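Long-range contacts in prolyl endopeptidase (Myxococcus xanthus, PDB 2BKL), which probably hydrolyses oligopeptides after proline, and also after alanine, as a serine peptidase of family S9A: residues S594-V599 with A624-A629; G535-G540 with L560-Y565; K281-V286 with V297-P302. All blocks are in the same frame, centred on the assembly; numbering follows the deposited sequence.

Contact 1 (S594-V599 with A624-A629); sequences SPYHHV and ARKFVA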
loop_
_atom_site.group_PDB
_atom_site.type_symbol
_atom_site.label_atom_id
_atom_site.label_comp_id
_atom_site.label_asym_id
_atom_site.label_seq_id
_atom_site.Cartn_x
_atom_site.Cartn_y
_atom_site.Cartn_z
ATOM N N SER A 594 -15.620 11.262 -11.667
ATOM C CA SER A 594 -16.261 10.446 -10.602
ATOM C C SER A 594 -17.010 9.274 -11.240
ATOM O O SER A 594 -18.008 9.494 -11.933
ATOM C CB SER A 594 -17.222 11.325 -9.832
ATOM O OG SER A 594 -17.916 10.576 -8.834
ATOM N N PRO A 595 -16.497 8.058 -11.172
ATOM C CA PRO A 595 -17.094 6.971 -11.961
ATOM C C PRO A 595 -18.585 6.754 -11.713
ATOM O O PRO A 595 -19.332 6.453 -12.639
ATOM C CB PRO A 595 -16.244 5.751 -11.556
ATOM C CG PRO A 595 -14.919 6.373 -11.295
ATOM C CD PRO A 595 -15.208 7.655 -10.569
ATOM N N TYR A 596 -19.013 6.878 -10.465
ATOM C CA TYR A 596 -20.409 6.671 -10.096
ATOM C C TYR A 596 -21.342 7.603 -10.850
ATOM O O TYR A 596 -22.485 7.241 -11.093
ATOM C CB TYR A 596 -20.568 6.863 -8.601
ATOM C CG TYR A 596 -21.991 6.868 -8.104
ATOM C CD1 TYR A 596 -22.796 5.752 -8.205
ATOM C CD2 TYR A 596 -22.522 7.998 -7.525
ATOM C CE1 TYR A 596 -24.095 5.750 -7.734
ATOM C CE2 TYR A 596 -23.844 8.014 -7.059
ATOM C CZ TYR A 596 -24.598 6.881 -7.157
ATOM O OH TYR A 596 -25.863 6.962 -6.615
ATOM N N HIS A 597 -20.841 8.783 -11.236
ATOM C CA HIS A 597 -21.629 9.788 -11.953
ATOM C C HIS A 597 -21.479 9.725 -13.462
ATOM O O HIS A 597 -21.993 10.599 -14.174
ATOM C CB HIS A 597 -21.273 11.189 -11.444
ATOM C CG HIS A 597 -21.546 11.352 -9.998
ATOM N ND1 HIS A 597 -20.574 11.177 -9.031
ATOM C CD2 HIS A 597 -22.691 11.658 -9.341
ATOM C CE1 HIS A 597 -21.117 11.342 -7.839
ATOM N NE2 HIS A 597 -22.401 11.652 -7.996
ATOM N N HIS A 598 -20.815 8.682 -13.957
ATOM C CA HIS A 598 -20.562 8.552 -15.386
ATOM C C HIS A 598 -20.908 7.199 -15.964
ATOM O O HIS A 598 -20.366 6.785 -17.008
ATOM C CB HIS A 598 -19.122 8.954 -15.685
ATOM C CG HIS A 598 -18.900 10.429 -15.546
ATOM N ND1 HIS A 598 -19.163 11.331 -16.561
ATOM C CD2 HIS A 598 -18.513 11.168 -14.477
ATOM C CE1 HIS A 598 -18.916 12.555 -16.124
ATOM N NE2 HIS A 598 -18.534 12.484 -14.861
ATOM N N VAL A 599 -21.843 6.513 -15.315
ATOM C CA VAL A 599 -22.396 5.261 -15.872
ATOM C C VAL A 599 -23.493 5.655 -16.876
ATOM O O VAL A 599 -24.656 5.751 -16.520
ATOM C CB VAL A 599 -22.889 4.306 -14.787
ATOM C CG1 VAL A 599 -23.388 3.005 -15.377
ATOM C CG2 VAL A 599 -21.788 4.048 -13.755
ATOM N N ALA A 624 -18.538 0.708 -3.657
ATOM C CA ALA A 624 -18.748 -0.476 -4.474
ATOM C C ALA A 624 -20.241 -0.805 -4.573
ATOM O O ALA A 624 -20.722 -1.233 -5.595
ATOM C CB ALA A 624 -17.966 -1.629 -3.859
ATOM N N ARG A 625 -20.994 -0.606 -3.501
ATOM C CA ARG A 625 -22.428 -0.888 -3.562
ATOM C C ARG A 625 -23.137 0.020 -4.552
ATOM O O ARG A 625 -23.914 -0.442 -5.396
ATOM C CB ARG A 625 -23.087 -0.717 -2.192
ATOM C CG ARG A 625 -22.580 -1.615 -1.083
ATOM C CD ARG A 625 -23.518 -1.718 0.147
ATOM N NE ARG A 625 -23.525 -0.514 0.972
ATOM C CZ ARG A 625 -22.729 -0.254 2.004
ATOM N NH1 ARG A 625 -21.781 -1.092 2.360
ATOM N NH2 ARG A 625 -22.879 0.879 2.698
ATOM N N LYS A 626 -22.918 1.314 -4.440
ATOM C CA LYS A 626 -23.587 2.257 -5.338
ATOM C C LYS A 626 -23.183 2.026 -6.807
ATOM O O LYS A 626 -24.031 2.112 -7.713
ATOM C CB LYS A 626 -23.326 3.691 -4.933
ATOM C CG LYS A 626 -23.903 4.083 -3.566
ATOM C CD LYS A 626 -24.230 5.559 -3.453
ATOM C CE LYS A 626 -23.049 6.457 -3.672
ATOM N NZ LYS A 626 -23.385 7.901 -3.386
ATOM N N PHE A 627 -21.895 1.769 -7.049
ATOM C CA PHE A 627 -21.433 1.593 -8.412
ATOM C C PHE A 627 -21.993 0.321 -9.010
ATOM O O PHE A 627 -22.433 0.345 -10.152
ATOM C CB PHE A 627 -19.904 1.620 -8.467
ATOM C CG PHE A 627 -19.333 1.670 -9.856
ATOM C CD1 PHE A 627 -19.351 2.852 -10.574
ATOM C CD2 PHE A 627 -18.780 0.529 -10.454
ATOM C CE1 PHE A 627 -18.766 2.932 -11.821
ATOM C CE2 PHE A 627 -18.227 0.594 -11.724
ATOM C CZ PHE A 627 -18.238 1.778 -12.410
ATOM N N VAL A 628 -21.981 -0.790 -8.269
ATOM C CA VAL A 628 -22.523 -2.053 -8.814
ATOM C C VAL A 628 -24.002 -1.904 -9.133
ATOM O O VAL A 628 -24.479 -2.390 -10.166
ATOM C CB VAL A 628 -22.234 -3.288 -7.942
ATOM C CG1 VAL A 628 -23.217 -3.478 -6.848
ATOM C CG2 VAL A 628 -22.212 -4.552 -8.831
ATOM N N ALA A 629 -24.745 -1.204 -8.278
ATOM C CA ALA A 629 -26.143 -0.942 -8.553
ATOM C C ALA A 629 -26.341 -0.159 -9.839
ATOM O O ALA A 629 -27.178 -0.507 -10.665
ATOM C CB ALA A 629 -26.768 -0.192 -7.408
#

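Contact 2 (G535-G540 with L560-Y565); sequences GGLLVG and LDMVRY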
loop_
_atom_site.group_PDB
_atom_site.type_symbol
_atom_site.label_atom_id
_atom_site.label_comp_id
_atom_site.label_asym_id
_atom_site.label_seq_id
_atom_site.Cartn_x
_atom_site.Cartn_y
_atom_site.Cartn_z
ATOM N N GLY A 535 -6.620 2.371 -7.155
ATOM C CA GLY A 535 -6.649 1.570 -8.382
ATOM C C GLY A 535 -8.068 1.143 -8.753
ATOM O O GLY A 535 -8.366 0.819 -9.896
ATOM N N GLY A 536 -8.938 1.059 -7.748
ATOM C CA GLY A 536 -10.338 0.790 -7.993
ATOM C C GLY A 536 -10.977 1.972 -8.692
ATOM O O GLY A 536 -11.740 1.817 -9.608
ATOM N N LEU A 537 -10.644 3.192 -8.230
ATOM C CA LEU A 537 -11.023 4.420 -8.909
ATOM C C LEU A 537 -10.531 4.369 -10.362
ATOM O O LEU A 537 -11.278 4.667 -11.291
ATOM C CB LEU A 537 -10.425 5.619 -8.165
ATOM C CG LEU A 537 -10.470 6.950 -8.890
ATOM C CD1 LEU A 537 -11.902 7.358 -9.196
ATOM C CD2 LEU A 537 -9.792 7.993 -8.070
ATOM N N LEU A 538 -9.256 3.993 -10.531
ATOM C CA LEU A 538 -8.664 3.879 -11.865
ATOM C C LEU A 538 -9.499 3.053 -12.810
ATOM O O LEU A 538 -9.843 3.498 -13.909
ATOM C CB LEU A 538 -7.273 3.278 -11.778
ATOM C CG LEU A 538 -6.637 2.885 -13.112
ATOM C CD1 LEU A 538 -6.368 4.119 -13.957
ATOM C CD2 LEU A 538 -5.357 2.134 -12.817
ATOM N N VAL A 539 -9.848 1.840 -12.408
ATOM C CA VAL A 539 -10.578 0.953 -13.329
ATOM C C VAL A 539 -12.038 1.366 -13.500
ATOM O O VAL A 539 -12.621 1.142 -14.561
ATOM C CB VAL A 539 -10.401 -0.566 -13.025
ATOM C CG1 VAL A 539 -8.952 -0.924 -13.099
ATOM C CG2 VAL A 539 -11.003 -0.967 -11.695
ATOM N N GLY A 540 -12.640 1.960 -12.473
ATOM C CA GLY A 540 -13.957 2.542 -12.625
ATOM C C GLY A 540 -14.010 3.689 -13.605
ATOM O O GLY A 540 -14.955 3.790 -14.419
ATOM N N LEU A 560 -15.236 5.391 -5.712
ATOM C CA LEU A 560 -15.985 5.567 -6.962
ATOM C C LEU A 560 -16.935 6.761 -6.987
ATOM O O LEU A 560 -17.204 7.266 -8.066
ATOM C CB LEU A 560 -16.713 4.271 -7.380
ATOM C CG LEU A 560 -15.826 3.063 -7.608
ATOM C CD1 LEU A 560 -16.578 1.759 -7.579
ATOM C CD2 LEU A 560 -15.045 3.178 -8.873
ATOM N N ASP A 561 -17.494 7.180 -5.838
ATOM C CA ASP A 561 -18.240 8.446 -5.767
ATOM C C ASP A 561 -17.280 9.508 -5.254
ATOM O O ASP A 561 -17.011 9.608 -4.043
ATOM C CB ASP A 561 -19.475 8.337 -4.865
ATOM C CG ASP A 561 -20.246 9.613 -4.763
ATOM O OD1 ASP A 561 -19.702 10.689 -5.117
ATOM O OD2 ASP A 561 -21.436 9.611 -4.308
ATOM N N MET A 562 -16.693 10.253 -6.181
ATOM C CA MET A 562 -15.635 11.199 -5.824
ATOM C C MET A 562 -16.192 12.553 -5.411
ATOM O O MET A 562 -15.458 13.412 -4.979
ATOM C CB MET A 562 -14.623 11.335 -6.961
ATOM C CG MET A 562 -13.935 10.026 -7.253
ATOM S SD MET A 562 -12.994 9.357 -5.858
ATOM C CE MET A 562 -11.781 10.571 -5.623
ATOM N N VAL A 563 -17.504 12.738 -5.544
ATOM C CA VAL A 563 -18.172 13.927 -5.038
ATOM C C VAL A 563 -18.404 13.806 -3.534
ATOM O O VAL A 563 -18.477 14.814 -2.833
ATOM C CB VAL A 563 -19.488 14.162 -5.817
ATOM C CG1 VAL A 563 -20.278 15.323 -5.237
ATOM C CG2 VAL A 563 -19.184 14.389 -7.298
ATOM N N ARG A 564 -18.528 12.578 -3.031
ATOM C CA ARG A 564 -18.846 12.353 -1.622
ATOM C C ARG A 564 -17.779 11.569 -0.830
ATOM O O ARG A 564 -17.933 11.328 0.353
ATOM C CB ARG A 564 -20.184 11.644 -1.473
ATOM C CG ARG A 564 -21.347 12.465 -1.954
ATOM C CD ARG A 564 -22.692 11.795 -1.896
ATOM N NE ARG A 564 -23.106 11.342 -0.578
ATOM C CZ ARG A 564 -23.601 12.132 0.389
ATOM N NH1 ARG A 564 -23.649 13.457 0.240
ATOM N NH2 ARG A 564 -24.019 11.570 1.523
ATOM N N TYR A 565 -16.674 11.190 -1.457
ATOM C CA TYR A 565 -15.716 10.297 -0.774
ATOM C C TYR A 565 -15.171 10.871 0.548
ATOM O O TYR A 565 -14.859 10.115 1.454
ATOM C CB TYR A 565 -14.558 9.898 -1.705
ATOM C CG TYR A 565 -13.437 10.902 -1.691
ATOM C CD1 TYR A 565 -13.466 12.035 -2.503
ATOM C CD2 TYR A 565 -12.377 10.787 -0.780
ATOM C CE1 TYR A 565 -12.450 12.998 -2.448
ATOM C CE2 TYR A 565 -11.359 11.766 -0.716
ATOM C CZ TYR A 565 -11.402 12.848 -1.532
ATOM O OH TYR A 565 -10.422 13.786 -1.430
#

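Contact 3 (K281-V286 with V297-P302); sequences KDRFYV and VFEVDP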
loop_
_atom_site.group_PDB
_atom_site.type_symbol
_atom_site.label_atom_id
_atom_site.label_comp_id
_atom_site.label_asym_id
_atom_site.label_seq_id
_atom_site.Cartn_x
_atom_site.Cartn_y
_atom_site.Cartn_z
ATOM N N LYS A 281 24.952 10.392 15.323
ATOM C CA LYS A 281 26.145 11.084 15.858
ATOM C C LYS A 281 26.020 12.608 15.745
ATOM O O LYS A 281 26.947 13.302 15.331
ATOM C CB LYS A 281 27.439 10.519 15.235
ATOM C CG LYS A 281 27.656 9.070 15.654
ATOM C CD LYS A 281 29.021 8.521 15.315
ATOM C CE LYS A 281 29.233 7.116 15.895
ATOM N NZ LYS A 281 30.406 6.467 15.230
ATOM N N ASP A 282 24.880 13.123 16.204
ATOM C CA ASP A 282 24.617 14.580 16.290
ATOM C C ASP A 282 24.647 15.301 14.947
ATOM O O ASP A 282 24.884 16.500 14.854
ATOM C CB ASP A 282 25.569 15.270 17.268
ATOM C CG ASP A 282 25.492 14.696 18.651
ATOM O OD1 ASP A 282 24.396 14.618 19.240
ATOM O OD2 ASP A 282 26.521 14.309 19.246
ATOM N N ARG A 283 24.393 14.555 13.874
ATOM C CA ARG A 283 24.157 15.185 12.568
ATOM C C ARG A 283 22.812 14.702 12.049
ATOM O O ARG A 283 22.412 13.591 12.308
ATOM C CB ARG A 283 25.235 14.788 11.562
ATOM C CG ARG A 283 26.645 14.905 12.059
ATOM C CD ARG A 283 27.052 16.274 12.452
ATOM N NE ARG A 283 27.218 17.152 11.300
ATOM C CZ ARG A 283 27.643 18.399 11.377
ATOM N NH1 ARG A 283 27.911 18.946 12.552
ATOM N NH2 ARG A 283 27.773 19.118 10.274
ATOM N N PHE A 284 22.093 15.561 11.333
ATOM C CA PHE A 284 20.825 15.213 10.720
ATOM C C PHE A 284 21.051 15.011 9.232
ATOM O O PHE A 284 21.756 15.794 8.587
ATOM C CB PHE A 284 19.791 16.347 10.874
ATOM C CG PHE A 284 19.366 16.672 12.282
ATOM C CD1 PHE A 284 19.677 15.896 13.376
ATOM C CD2 PHE A 284 18.561 17.798 12.479
ATOM C CE1 PHE A 284 19.211 16.245 14.636
ATOM C CE2 PHE A 284 18.121 18.160 13.755
ATOM C CZ PHE A 284 18.443 17.373 14.813
ATOM N N TYR A 285 20.475 13.932 8.692
ATOM C CA TYR A 285 20.508 13.619 7.268
ATOM C C TYR A 285 19.099 13.801 6.728
ATOM O O TYR A 285 18.192 13.114 7.138
ATOM C CB TYR A 285 21.074 12.200 7.021
ATOM C CG TYR A 285 22.485 12.112 7.559
ATOM C CD1 TYR A 285 22.722 11.762 8.881
ATOM C CD2 TYR A 285 23.569 12.478 6.776
ATOM C CE1 TYR A 285 24.004 11.773 9.411
ATOM C CE2 TYR A 285 24.879 12.482 7.299
ATOM C CZ TYR A 285 25.076 12.122 8.615
ATOM O OH TYR A 285 26.337 12.158 9.139
ATOM N N VAL A 286 18.937 14.755 5.831
ATOM C CA VAL A 286 17.625 15.191 5.377
ATOM C C VAL A 286 17.462 14.823 3.913
ATOM O O VAL A 286 18.179 15.350 3.060
ATOM C CB VAL A 286 17.439 16.717 5.544
ATOM C CG1 VAL A 286 16.083 17.163 5.035
ATOM C CG2 VAL A 286 17.618 17.131 6.978
ATOM N N VAL A 297 20.071 14.759 -0.780
ATOM C CA VAL A 297 20.358 14.658 0.651
ATOM C C VAL A 297 21.225 15.798 1.160
ATOM O O VAL A 297 22.265 16.082 0.595
ATOM C CB VAL A 297 21.022 13.316 1.050
ATOM C CG1 VAL A 297 21.104 13.194 2.568
ATOM C CG2 VAL A 297 20.242 12.128 0.457
ATOM N N PHE A 298 20.795 16.395 2.263
ATOM C CA PHE A 298 21.526 17.424 3.008
ATOM C C PHE A 298 22.005 16.869 4.357
ATOM O O PHE A 298 21.375 15.989 4.962
ATOM C CB PHE A 298 20.617 18.629 3.306
ATOM C CG PHE A 298 20.271 19.461 2.116
ATOM C CD1 PHE A 298 21.110 20.488 1.715
ATOM C CD2 PHE A 298 19.099 19.246 1.406
ATOM C CE1 PHE A 298 20.799 21.271 0.649
ATOM C CE2 PHE A 298 18.805 20.012 0.307
ATOM C CZ PHE A 298 19.653 21.048 -0.070
ATOM N N GLU A 299 23.145 17.370 4.818
ATOM C CA GLU A 299 23.612 17.191 6.184
ATOM C C GLU A 299 23.319 18.482 6.919
ATOM O O GLU A 299 23.643 19.562 6.413
ATOM C CB GLU A 299 25.109 16.881 6.235
ATOM C CG GLU A 299 25.650 16.663 7.640
ATOM C CD GLU A 299 27.102 16.229 7.673
ATOM O OE1 GLU A 299 27.645 15.721 6.665
ATOM O OE2 GLU A 299 27.715 16.400 8.731
ATOM N N VAL A 300 22.687 18.366 8.081
ATOM C CA VAL A 300 22.308 19.524 8.893
ATOM C C VAL A 300 22.917 19.391 10.269
ATOM O O VAL A 300 22.867 18.322 10.872
ATOM C CB VAL A 300 20.778 19.614 9.007
ATOM C CG1 VAL A 300 20.359 20.813 9.903
ATOM C CG2 VAL A 300 20.152 19.703 7.626
ATOM N N ASP A 301 23.511 20.483 10.754
ATOM C CA ASP A 301 24.073 20.570 12.088
ATOM C C ASP A 301 22.961 21.051 13.037
ATOM O O ASP A 301 22.422 22.111 12.834
ATOM C CB ASP A 301 25.197 21.592 12.026
ATOM C CG ASP A 301 25.946 21.715 13.316
ATOM O OD1 ASP A 301 25.464 21.243 14.371
ATOM O OD2 ASP A 301 27.067 22.261 13.330
ATOM N N PRO A 302 22.560 20.250 14.014
ATOM C CA PRO A 302 21.481 20.658 14.931
ATOM C C PRO A 302 21.790 21.998 15.631
ATOM O O PRO A 302 20.857 22.676 16.018
ATOM C CB PRO A 302 21.440 19.527 15.952
ATOM C CG PRO A 302 22.141 18.358 15.282
ATOM C CD PRO A 302 23.092 18.908 14.326
#

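Contact 1 (S594-V599 with A624-A629)
Side-chain packing of a short 3-10 turn against a helix makes this buried contact, in which Tyr596 lies against Lys626 and Phe627 of helix 622-632. The turn belongs to the loop that leads from helix 584-593 to strand 607-613. Lys626 drapes its aliphatic chain across the Tyr596 ring at about a right angle: CB sits 3.6 Å from Tyr596 CE1, and CE hangs over one face, 4.0 Å from the ring centroid and 20° off the normal, a CH-pi contact. The lysine chain bends at its third torsion (chi3 -59°), which carries CE back over the ring. Its charged end then goes elsewhere, NZ forming salt bridges with Glu28, Asp22 and Asp561, while Tyr596 OH hydrogen-bonds to Asp22 and to the backbone N of Tyr24. Both segments belong to the alpha/beta-hydrolase domain, and the ring and the ammonium join this part of it to the N-terminal stretch of chain around Asp22 and Glu28.

Phe627, the next residue of the helix, has a first torsion (chi1 -171°) that swings its ring toward the turn and brings the CD1-CE1 edge against it. Pro595 O lies near the ring plane at that edge, 3.7 Å from Phe627 CE1, and Tyr596 CA meets the same edge at CD1. Pro595 CB and Val599 CG2 each come to 3.8 Å from Phe627 CE1, so one ring carbon is shared by two aliphatic groups. The phenylalanine also touches Met543 and Thr544 of helix 534-545 and Leu608 and Met610 of strand 607-613.

Contact 2 (G535-G540 with L560-Y565)
Leu537 and Met562 make the side-chain part of this contact, crossing at about a right angle. The leucine, its CG anti to the backbone N (chi1 167°), presents both methyls: CD1 lies 3.9 Å from Met562 CG, and CD2 lies 4.1 Å from Met562 CE. Bends at the second and third torsions of the methionine fold SD and CE round the end of the leucine. Replacing Leu537 with an alanine would probably leave Met562 SD and CE without their neighbour on this helix and open a gap between helix and loop.

Side chain against backbone is the second kind of packing. Leu560 CD2 rests on the helix itself, 3.6 Å from Gly536 O and 4.0 Å from Gly540 CA. Gly540, having no side chain, lets the methyl come this close to the backbone.

Polar bonds lie within the loop: Asp561 OD1 takes weak hydrogen bonds from the backbone N of Val563 and of Arg564. Helix 534-545 directly follows Ser533, a residue of the ligand pocket, and Gly535 closes a GxSxG sequence, consistent with the nucleophile elbow of the alpha/beta-hydrolase fold.

Contact 3 (K281-V286 with V297-P302)
Glu299 OE2 is gripped twice by the guanidinium of Arg283: NE donates at 2.7 Å, and NH2 adds a weak, more bent bond at 3.1 Å. The NE bond uses the anti lone pair of OE2, which sits near the guanidinium edge but tilted somewhat from its plane. The carboxylate and guanidinium planes stand 90° apart. Bends at the second and third torsions turn the arginine back over its neighbouring strand. Asp301 completes the network, its CA lying over one face of the guanidinium and its OD2 reaching Arg283 NH1 in a long salt bridge of 3.5 Å; its OD1 also accepts from the backbone N of Ala303.

Beneath these charges runs an antiparallel hairpin of strands 283-288 and 296-300, the middle pair of a four-stranded blade of the beta-propeller. Phe284 with Val300 and Val286 with Phe298 are hydrogen-bonded pairs, each with reciprocal backbone bonds; Tyr285 with Glu299 is the non-hydrogen-bonded pair between them.

On the face that carries Phe284, Val286, Phe298 and Val300 the packing is apolar. Pro302 CG sits over the Phe284 ring, 3.9 Å from its centroid and 21° off the normal, and Val286 CG2 meets Val300 CG2 at 3.7 Å. Tyr240, Phe242 and Trp256 make edge-to-face ring contacts with Phe284, joining this blade to its neighbour. The hairpin thus keeps greasy side chains on one face, while at its end the arginine probably offsets the negative charge of the buried Glu299 carboxylate, with Asp301 a second, more distant acid.

How the contacts relate
Contacts 1 and 2 lie side by side in the alpha/beta-hydrolase domain, their centres about 8 Å apart, whereas contact 3 belongs to the propeller, about 49 Å from contact 1 and 41 Å from contact 2 between centres. The first two share elements: loop 560-565 is bonded to the turn 594-599, probably through Ser594 OG and Met562 N, and helix 534-545 of contact 2 also borders contact 1 through Phe627. Both are buried and join loops to helices by side-chain packing, their polar bonds leading to other partners. Contact 3 is also largely buried, but its Arg283 end is partly exposed; there strand pairing supplies backbone hydrogen bonds, and charges meet across the two segments themselves.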